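Local coordinates for hypothetical protein (PDB 2GSL) that is possibly a ribonuclease of the MrnC family that takes part in RNA processing, an all-helical protein that binds magnesium, at residues D9-G15 against I75-A79; L68-F72 against A108-K114. One frame throughout, in Å; residues are numbered along the deposited sequence.

Interaction 1: D9-G15 against I75-A79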
ATOM      1  N   ASP A   9     -11.032 -15.739  -6.104  1.00 82.70           N
ATOM      2  CA  ASP A   9     -11.367 -14.965  -4.912  1.00 81.91           C
ATOM      3  C   ASP A   9     -12.106 -15.816  -3.900  1.00 80.80           C
ATOM      4  O   ASP A   9     -12.204 -15.461  -2.725  1.00 80.90           O
ATOM      5  CB  ASP A   9     -12.237 -13.763  -5.277  1.00 82.73           C
ATOM      6  CG  ASP A   9     -11.640 -12.932  -6.391  1.00 83.84           C
ATOM      7  OD1 ASP A   9     -10.411 -12.702  -6.370  1.00 84.00           O
ATOM      8  OD2 ASP A   9     -12.402 -12.498  -7.282  1.00 85.05           O
ATOM      9  N   ILE A  10     -12.644 -16.933  -4.368  1.00 79.70           N
ATOM     10  CA  ILE A  10     -13.365 -17.841  -3.496  1.00 78.35           C
ATOM     11  C   ILE A  10     -12.655 -19.180  -3.507  1.00 77.57           C
ATOM     12  O   ILE A  10     -12.867 -19.999  -2.618  1.00 79.01           O
ATOM     13  CB  ILE A  10     -14.834 -18.035  -3.959  1.00 78.41           C
ATOM     14  CG1 ILE A  10     -14.879 -18.736  -5.320  1.00 77.48           C
ATOM     15  CG2 ILE A  10     -15.535 -16.676  -4.039  1.00 78.36           C
ATOM     16  CD1 ILE A  10     -16.274 -19.138  -5.752  1.00 75.62           C
ATOM     17  N   ARG A  11     -11.808 -19.392  -4.515  1.00 75.86           N
ATOM     18  CA  ARG A  11     -11.069 -20.649  -4.652  1.00 73.30           C
ATOM     19  C   ARG A  11     -10.384 -21.012  -3.347  1.00 70.30           C
ATOM     20  O   ARG A  11     -10.367 -22.177  -2.946  1.00 69.88           O
ATOM     21  CB  ARG A  11     -10.014 -20.543  -5.758  1.00 74.68           C
ATOM     22  CG  ARG A  11      -9.347 -21.871  -6.119  1.00 75.83           C
ATOM     23  CD  ARG A  11     -10.292 -22.783  -6.901  1.00 76.65           C
ATOM     24  NE  ARG A  11      -9.654 -24.039  -7.281  1.00 76.74           N
ATOM     25  CZ  ARG A  11     -10.182 -24.923  -8.122  1.00 77.72           C
ATOM     26  NH1 ARG A  11      -9.526 -26.041  -8.405  1.00 78.05           N
ATOM     27  NH2 ARG A  11     -11.361 -24.689  -8.688  1.00 77.68           N
ATOM     28  N   ASP A  12      -9.812 -20.012  -2.690  1.00 66.59           N
ATOM     29  CA  ASP A  12      -9.140 -20.244  -1.422  1.00 63.01           C
ATOM     30  C   ASP A  12      -8.660 -18.907  -0.861  1.00 58.61           C
ATOM     31  O   ASP A  12      -7.526 -18.787  -0.400  1.00 59.28           O
ATOM     32  CB  ASP A  12      -7.965 -21.228  -1.621  1.00 64.24           C
ATOM     33  CG  ASP A  12      -7.674 -22.084  -0.378  1.00 63.60           C
ATOM     34  OD1 ASP A  12      -8.628 -22.630   0.218  1.00 63.74           O
ATOM     35  OD2 ASP A  12      -6.486 -22.226  -0.013  1.00 62.69           O
ATOM     36  N   TYR A  13      -9.530 -17.899  -0.920  1.00 52.59           N
ATOM     37  CA  TYR A  13      -9.209 -16.570  -0.390  1.00 46.67           C
ATOM     38  C   TYR A  13     -10.217 -16.147   0.681  1.00 43.83           C
ATOM     39  O   TYR A  13     -11.405 -15.996   0.403  1.00 43.25           O
ATOM     40  CB  TYR A  13      -9.194 -15.519  -1.506  1.00 44.70           C
ATOM     41  CG  TYR A  13      -7.825 -15.223  -2.083  1.00 41.28           C
ATOM     42  CD1 TYR A  13      -7.532 -15.505  -3.413  1.00 40.35           C
ATOM     43  CD2 TYR A  13      -6.828 -14.651  -1.303  1.00 40.36           C
ATOM     44  CE1 TYR A  13      -6.281 -15.227  -3.954  1.00 37.94           C
ATOM     45  CE2 TYR A  13      -5.571 -14.366  -1.839  1.00 39.38           C
ATOM     46  CZ  TYR A  13      -5.306 -14.657  -3.163  1.00 37.83           C
ATOM     47  OH  TYR A  13      -4.070 -14.375  -3.698  1.00 36.79           O
ATOM     48  N   SER A  14      -9.746 -15.958   1.909  1.00 40.10           N
ATOM     49  CA  SER A  14     -10.630 -15.544   2.992  1.00 37.98           C
ATOM     50  C   SER A  14     -10.833 -14.036   2.903  1.00 38.23           C
ATOM     51  O   SER A  14     -10.000 -13.314   2.345  1.00 40.09           O
ATOM     52  CB  SER A  14     -10.014 -15.865   4.344  1.00 36.47           C
ATOM     53  OG  SER A  14      -9.035 -14.896   4.663  1.00 35.35           O
ATOM     54  N   GLY A  15     -11.937 -13.557   3.464  1.00 36.85           N
ATOM     55  CA  GLY A  15     -12.213 -12.132   3.429  1.00 34.05           C
ATOM     56  C   GLY A  15     -11.162 -11.338   4.177  1.00 31.73           C
ATOM     57  O   GLY A  15     -10.998 -10.140   3.954  1.00 32.43           O
ATOM     58  N   ILE A  75     -18.678 -10.999  -1.759  1.00 33.62           N
ATOM     59  CA  ILE A  75     -17.430 -10.831  -1.026  1.00 34.78           C
ATOM     60  C   ILE A  75     -17.627  -9.845   0.115  1.00 37.32           C
ATOM     61  O   ILE A  75     -17.234 -10.105   1.257  1.00 38.52           O
ATOM     62  CB  ILE A  75     -16.318 -10.321  -1.953  1.00 33.90           C
ATOM     63  CG1 ILE A  75     -16.064 -11.357  -3.041  1.00 31.70           C
ATOM     64  CG2 ILE A  75     -15.052 -10.037  -1.156  1.00 31.41           C
ATOM     65  CD1 ILE A  75     -14.972 -10.983  -3.991  1.00 35.05           C
ATOM     66  N   GLY A  76     -18.253  -8.717  -0.197  1.00 38.37           N
ATOM     67  CA  GLY A  76     -18.500  -7.719   0.820  1.00 39.82           C
ATOM     68  C   GLY A  76     -19.280  -8.283   1.989  1.00 41.05           C
ATOM     69  O   GLY A  76     -18.894  -8.105   3.145  1.00 40.41           O
ATOM     70  N   LYS A  77     -20.369  -8.987   1.688  1.00 43.12           N
ATOM     71  CA  LYS A  77     -21.233  -9.563   2.719  1.00 44.10           C
ATOM     72  C   LYS A  77     -20.543 -10.574   3.627  1.00 43.51           C
ATOM     73  O   LYS A  77     -20.564 -10.412   4.846  1.00 43.29           O
ATOM     74  CB  LYS A  77     -22.470 -10.208   2.072  1.00 46.60           C
ATOM     75  CG  LYS A  77     -23.649 -10.455   3.030  1.00 48.10           C
ATOM     76  CD  LYS A  77     -23.509 -11.743   3.844  1.00 49.78           C
ATOM     77  CE  LYS A  77     -24.003 -12.974   3.076  1.00 50.82           C
ATOM     78  NZ  LYS A  77     -25.494 -13.041   2.953  1.00 49.95           N
ATOM     79  N   ARG A  78     -19.943 -11.614   3.046  1.00 43.33           N
ATOM     80  CA  ARG A  78     -19.274 -12.633   3.852  1.00 43.57           C
ATOM     81  C   ARG A  78     -18.174 -12.016   4.685  1.00 43.61           C
ATOM     82  O   ARG A  78     -17.841 -12.515   5.758  1.00 43.43           O
ATOM     83  CB  ARG A  78     -18.683 -13.751   2.982  1.00 44.55           C
ATOM     84  CG  ARG A  78     -17.532 -13.340   2.073  1.00 46.45           C
ATOM     85  CD  ARG A  78     -16.560 -14.514   1.802  1.00 45.95           C
ATOM     86  NE  ARG A  78     -16.079 -14.539   0.413  1.00 44.15           N
ATOM     87  CZ  ARG A  78     -14.856 -14.909   0.039  1.00 41.60           C
ATOM     88  NH1 ARG A  78     -13.964 -15.285   0.946  1.00 38.97           N
ATOM     89  NH2 ARG A  78     -14.530 -14.912  -1.247  1.00 40.51           N
ATOM     90  N   ALA A  79     -17.616 -10.920   4.177  1.00 44.75           N
ATOM     91  CA  ALA A  79     -16.541 -10.203   4.859  1.00 44.73           C
ATOM     92  C   ALA A  79     -17.055  -9.467   6.100  1.00 44.50           C
ATOM     93  O   ALA A  79     -16.333  -9.339   7.085  1.00 43.62           O
ATOM     94  CB  ALA A  79     -15.879  -9.218   3.892  1.00 43.63           C
TER

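Interaction 2: L68-F72 against A108-K114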
ATOM      1  N   LEU A  68     -22.586  -2.273  -6.550  1.00 44.88           N
ATOM      2  CA  LEU A  68     -21.496  -3.143  -7.013  1.00 46.09           C
ATOM      3  C   LEU A  68     -21.997  -4.450  -7.648  1.00 47.39           C
ATOM      4  O   LEU A  68     -23.016  -5.000  -7.232  1.00 47.60           O
ATOM      5  CB  LEU A  68     -20.547  -3.474  -5.851  1.00 45.58           C
ATOM      6  CG  LEU A  68     -19.439  -2.471  -5.485  1.00 45.27           C
ATOM      7  CD1 LEU A  68     -20.036  -1.154  -5.074  1.00 45.85           C
ATOM      8  CD2 LEU A  68     -18.585  -3.031  -4.355  1.00 44.61           C
ATOM      9  N   ASP A  69     -21.280  -4.944  -8.653  1.00 48.73           N
ATOM     10  CA  ASP A  69     -21.674  -6.183  -9.314  1.00 51.08           C
ATOM     11  C   ASP A  69     -21.921  -7.273  -8.275  1.00 51.72           C
ATOM     12  O   ASP A  69     -21.397  -7.216  -7.160  1.00 52.07           O
ATOM     13  CB  ASP A  69     -20.592  -6.666 -10.299  1.00 53.11           C
ATOM     14  CG  ASP A  69     -20.363  -5.704 -11.465  1.00 54.11           C
ATOM     15  OD1 ASP A  69     -21.353  -5.235 -12.066  1.00 54.72           O
ATOM     16  OD2 ASP A  69     -19.186  -5.429 -11.790  1.00 55.30           O
ATOM     17  N   GLU A  70     -22.719  -8.266  -8.656  1.00 52.13           N
ATOM     18  CA  GLU A  70     -23.060  -9.389  -7.787  1.00 52.11           C
ATOM     19  C   GLU A  70     -21.846 -10.028  -7.115  1.00 51.06           C
ATOM     20  O   GLU A  70     -21.809 -10.188  -5.889  1.00 49.91           O
ATOM     21  CB  GLU A  70     -23.810 -10.454  -8.596  1.00 54.26           C
ATOM     22  CG  GLU A  70     -25.321 -10.322  -8.554  1.00 57.43           C
ATOM     23  CD  GLU A  70     -25.885 -10.652  -7.182  1.00 59.80           C
ATOM     24  OE1 GLU A  70     -27.112 -10.492  -6.983  1.00 60.60           O
ATOM     25  OE2 GLU A  70     -25.097 -11.076  -6.304  1.00 60.29           O
ATOM     26  N   GLU A  71     -20.864 -10.403  -7.931  1.00 49.25           N
ATOM     27  CA  GLU A  71     -19.639 -11.044  -7.451  1.00 47.75           C
ATOM     28  C   GLU A  71     -19.001 -10.325  -6.258  1.00 44.89           C
ATOM     29  O   GLU A  71     -18.469 -10.961  -5.342  1.00 44.76           O
ATOM     30  CB  GLU A  71     -18.633 -11.141  -8.604  1.00 50.39           C
ATOM     31  CG  GLU A  71     -17.206 -11.486  -8.202  1.00 53.22           C
ATOM     32  CD  GLU A  71     -16.277 -11.579  -9.405  1.00 54.99           C
ATOM     33  OE1 GLU A  71     -16.304 -10.662 -10.267  1.00 54.04           O
ATOM     34  OE2 GLU A  71     -15.512 -12.569  -9.483  1.00 57.45           O
ATOM     35  N   PHE A  72     -19.065  -8.999  -6.275  1.00 41.30           N
ATOM     36  CA  PHE A  72     -18.490  -8.190  -5.218  1.00 36.73           C
ATOM     37  C   PHE A  72     -19.395  -8.094  -4.009  1.00 34.52           C
ATOM     38  O   PHE A  72     -18.930  -8.142  -2.870  1.00 33.52           O
ATOM     39  CB  PHE A  72     -18.176  -6.800  -5.760  1.00 36.65           C
ATOM     40  CG  PHE A  72     -17.138  -6.809  -6.829  1.00 36.93           C
ATOM     41  CD1 PHE A  72     -17.400  -6.273  -8.080  1.00 38.82           C
ATOM     42  CD2 PHE A  72     -15.907  -7.412  -6.599  1.00 36.44           C
ATOM     43  CE1 PHE A  72     -16.443  -6.346  -9.093  1.00 40.55           C
ATOM     44  CE2 PHE A  72     -14.948  -7.492  -7.597  1.00 36.26           C
ATOM     45  CZ  PHE A  72     -15.211  -6.962  -8.844  1.00 38.20           C
ATOM     46  N   ALA A 108     -10.160  -7.670  -3.798  1.00 28.79           N
ATOM     47  CA  ALA A 108     -10.624  -8.596  -4.820  1.00 29.18           C
ATOM     48  C   ALA A 108     -10.538  -8.003  -6.228  1.00 30.75           C
ATOM     49  O   ALA A 108     -10.009  -8.630  -7.138  1.00 30.40           O
ATOM     50  CB  ALA A 108     -12.051  -9.020  -4.515  1.00 28.66           C
HETATM   51  N   MSE A 109     -11.058  -6.793  -6.399  1.00 32.32           N
HETATM   52  CA  MSE A 109     -11.041  -6.141  -7.694  1.00 33.51           C
HETATM   53  C   MSE A 109      -9.624  -6.138  -8.258  1.00 34.61           C
HETATM   54  O   MSE A 109      -9.405  -6.424  -9.439  1.00 36.48           O
HETATM   55  CB  MSE A 109     -11.570  -4.715  -7.563  1.00 34.85           C
HETATM   56  CG  MSE A 109     -13.017  -4.626  -7.066  1.00 38.34           C
HETATM   57 SE   MSE A 109     -13.596  -2.778  -6.810  1.00 43.90          SE
HETATM   58  CE  MSE A 109     -15.512  -3.044  -6.688  1.00 42.69           C
ATOM     59  N   TYR A 110      -8.655  -5.840  -7.409  1.00 33.11           N
ATOM     60  CA  TYR A 110      -7.273  -5.811  -7.845  1.00 32.02           C
ATOM     61  C   TYR A 110      -6.873  -7.179  -8.423  1.00 33.10           C
ATOM     62  O   TYR A 110      -6.524  -7.286  -9.598  1.00 34.45           O
ATOM     63  CB  TYR A 110      -6.395  -5.451  -6.661  1.00 29.38           C
ATOM     64  CG  TYR A 110      -4.992  -5.092  -7.030  1.00 26.90           C
ATOM     65  CD1 TYR A 110      -4.651  -3.797  -7.372  1.00 25.86           C
ATOM     66  CD2 TYR A 110      -3.992  -6.047  -6.988  1.00 27.10           C
ATOM     67  CE1 TYR A 110      -3.340  -3.464  -7.651  1.00 25.83           C
ATOM     68  CE2 TYR A 110      -2.688  -5.732  -7.263  1.00 25.93           C
ATOM     69  CZ  TYR A 110      -2.362  -4.442  -7.589  1.00 27.21           C
ATOM     70  OH  TYR A 110      -1.040  -4.139  -7.810  1.00 31.18           O
ATOM     71  N   LEU A 111      -6.932  -8.220  -7.595  1.00 34.30           N
ATOM     72  CA  LEU A 111      -6.593  -9.574  -8.031  1.00 34.38           C
ATOM     73  C   LEU A 111      -7.308  -9.987  -9.327  1.00 36.44           C
ATOM     74  O   LEU A 111      -6.835 -10.864 -10.049  1.00 36.62           O
ATOM     75  CB  LEU A 111      -6.913 -10.576  -6.920  1.00 30.41           C
ATOM     76  CG  LEU A 111      -5.910 -10.566  -5.779  1.00 29.76           C
ATOM     77  CD1 LEU A 111      -6.344 -11.514  -4.676  1.00 31.65           C
ATOM     78  CD2 LEU A 111      -4.568 -10.967  -6.311  1.00 29.57           C
ATOM     79  N   LEU A 112      -8.446  -9.362  -9.614  1.00 37.86           N
ATOM     80  CA  LEU A 112      -9.188  -9.666 -10.832  1.00 39.82           C
ATOM     81  C   LEU A 112      -8.896  -8.644 -11.909  1.00 41.68           C
ATOM     82  O   LEU A 112      -9.741  -8.381 -12.763  1.00 42.55           O
ATOM     83  CB  LEU A 112     -10.694  -9.674 -10.581  1.00 38.20           C
ATOM     84  CG  LEU A 112     -11.236 -10.854  -9.797  1.00 36.41           C
ATOM     85  CD1 LEU A 112     -12.731 -10.699  -9.631  1.00 34.78           C
ATOM     86  CD2 LEU A 112     -10.891 -12.137 -10.524  1.00 36.04           C
ATOM     87  N   LYS A 113      -7.709  -8.055 -11.866  1.00 43.81           N
ATOM     88  CA  LYS A 113      -7.330  -7.057 -12.859  1.00 46.40           C
ATOM     89  C   LYS A 113      -8.396  -5.978 -13.090  1.00 47.38           C
ATOM     90  O   LYS A 113      -8.354  -5.271 -14.096  1.00 48.75           O
ATOM     91  CB  LYS A 113      -7.004  -7.738 -14.195  1.00 46.94           C
ATOM     92  CG  LYS A 113      -5.546  -8.154 -14.366  1.00 47.20           C
ATOM     93  CD  LYS A 113      -5.137  -9.222 -13.376  1.00 48.46           C
ATOM     94  CE  LYS A 113      -3.699  -9.679 -13.618  1.00 51.06           C
ATOM     95  NZ  LYS A 113      -2.702  -8.577 -13.428  1.00 51.34           N
ATOM     96  N   LYS A 114      -9.344  -5.853 -12.163  1.00 47.42           N
ATOM     97  CA  LYS A 114     -10.394  -4.849 -12.284  1.00 47.10           C
ATOM     98  C   LYS A 114      -9.986  -3.512 -11.652  1.00 48.12           C
ATOM     99  O   LYS A 114     -10.783  -2.850 -10.981  1.00 48.47           O
ATOM    100  CB  LYS A 114     -11.690  -5.371 -11.659  1.00 45.96           C
ATOM    101  CG  LYS A 114     -12.456  -6.327 -12.571  1.00 47.18           C
ATOM    102  CD  LYS A 114     -13.648  -6.962 -11.865  1.00 46.85           C
ATOM    103  CE  LYS A 114     -14.566  -7.677 -12.847  1.00 44.85           C
ATOM    104  NZ  LYS A 114     -15.281  -6.710 -13.714  1.00 43.36           N
TER

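Interaction 1: D9-G15 against I75-A79
Arg78 reaches from helix 70-80 into the loop ahead of helix 15-34 and spends both terminal nitrogens on backbone carbonyls of residues 9-15. Arg78 NH1 donates to Tyr13 O at 2.7 Å in a nearly straight bond (N-H...O 172°) that lies in the carbonyl plane. Arg78 NH2 gives the second bond, 2.8 Å to Asp9 O; here the nitrogen stands well above the carbonyl plane instead of in it. Both oxygens lie almost exactly in the plane of the guanidinium, so the two bonds fix its rotation and tie together carbonyls four residues apart in the loop. The first torsion, chi1 67°, sets CG between the backbone N and the carbonyl carbon, and a bend at chi3 then turns the flat group so that its edge meets the loop.

The closely packed part lies at the start of helix 15-34 and along the inner side of the loop. Gly15 comes within 4.9 Å of Ala79, CA to CA, an approach made easier by the lack of a side chain on the glycine. Asp9 CB rests on Ile75 CD1 at 4.1 Å, and Ile75 continues inward to Leu18 and Ala108. Tyr13 turns its ring away from Arg78, and its OH is hydrogen-bonded to Leu35 O of the second subunit.

Toward solvent the fit is looser. Exposed Ile10 crosses Arg78 at about a right angle, its CG2 3.5 Å from Arg78 NH2 and its end leading away. Ser14, at the N-cap of helix 15-34, has OG weakly bonded to Leu16 N and its own N bonded to Glu17 OE1. An arginine thus fastens the N-terminal loop, up to the residue before the cap, to helix 70-80 of the all-helical ribonuclease III domain.

Interaction 2: L68-F72 against A108-K114
Phe72 and Met109, a selenomethionine, form the centre of this contact. Met109 CE lies over one face of the ring, 4.1 Å from the Phe72 centroid and 13° off the ring normal, a CH-pi contact. Met109 SE is farther out above the ring, in a longer Met-aromatic contact, and Met109 CG comes to 3.5 Å from Phe72 CE2. Lys114 approaches differently, its CD in the ring plane, 3.4 Å from the edge atom Phe72 CZ. Leu68 crosses the end of Met109 at about a right angle, its CD2 being 3.9 Å from CE.

The end of helix 93-111 fits a Schellman motif, with Lys113, at positive phi, as C-prime residue and Lys114 N turned back to Met109 O, though that nitrogen's place is less sure and the Lys113 N to Tyr110 O bond is weak. Farther out, Glu71 and Leu112 meet from opposite directions, with CD1 3.4 Å from OE2. An extended glutamate chain, CG anti to the backbone N (chi1 167°), carries the carboxylate there, and Lys8 forms a long, weak ion pair with it. Met109 also packs on Ile118 and Ile121 of helix 115-127; Asp69 OD2 remains 4.5 Å from Lys114 NZ, beyond a salt bridge.

Interactions 1 and 2 lie on the same side of the chain's centre, their own centres about 11 Å apart, and share helix 70-80: its first turn packs against the end of helix 93-111, and its later part receives the N-terminal loop. They touch directly. Ile75 CD1 is 3.6 Å from Ala108 CB, and Tyr13 CZ is 3.6 Å from Leu111 CD1. Asp9 OD2 and Glu71 OE2, 3.8 Å apart, bring like charges close, which may raise the proton affinity of one. Asp23, probably an active-site residue, and Glu103 bind magnesium; the side-chain position of Gly15 is about 12 Å from the Asp23 side chain and about 13 Å from the ion, while interaction 2 lies away from that site.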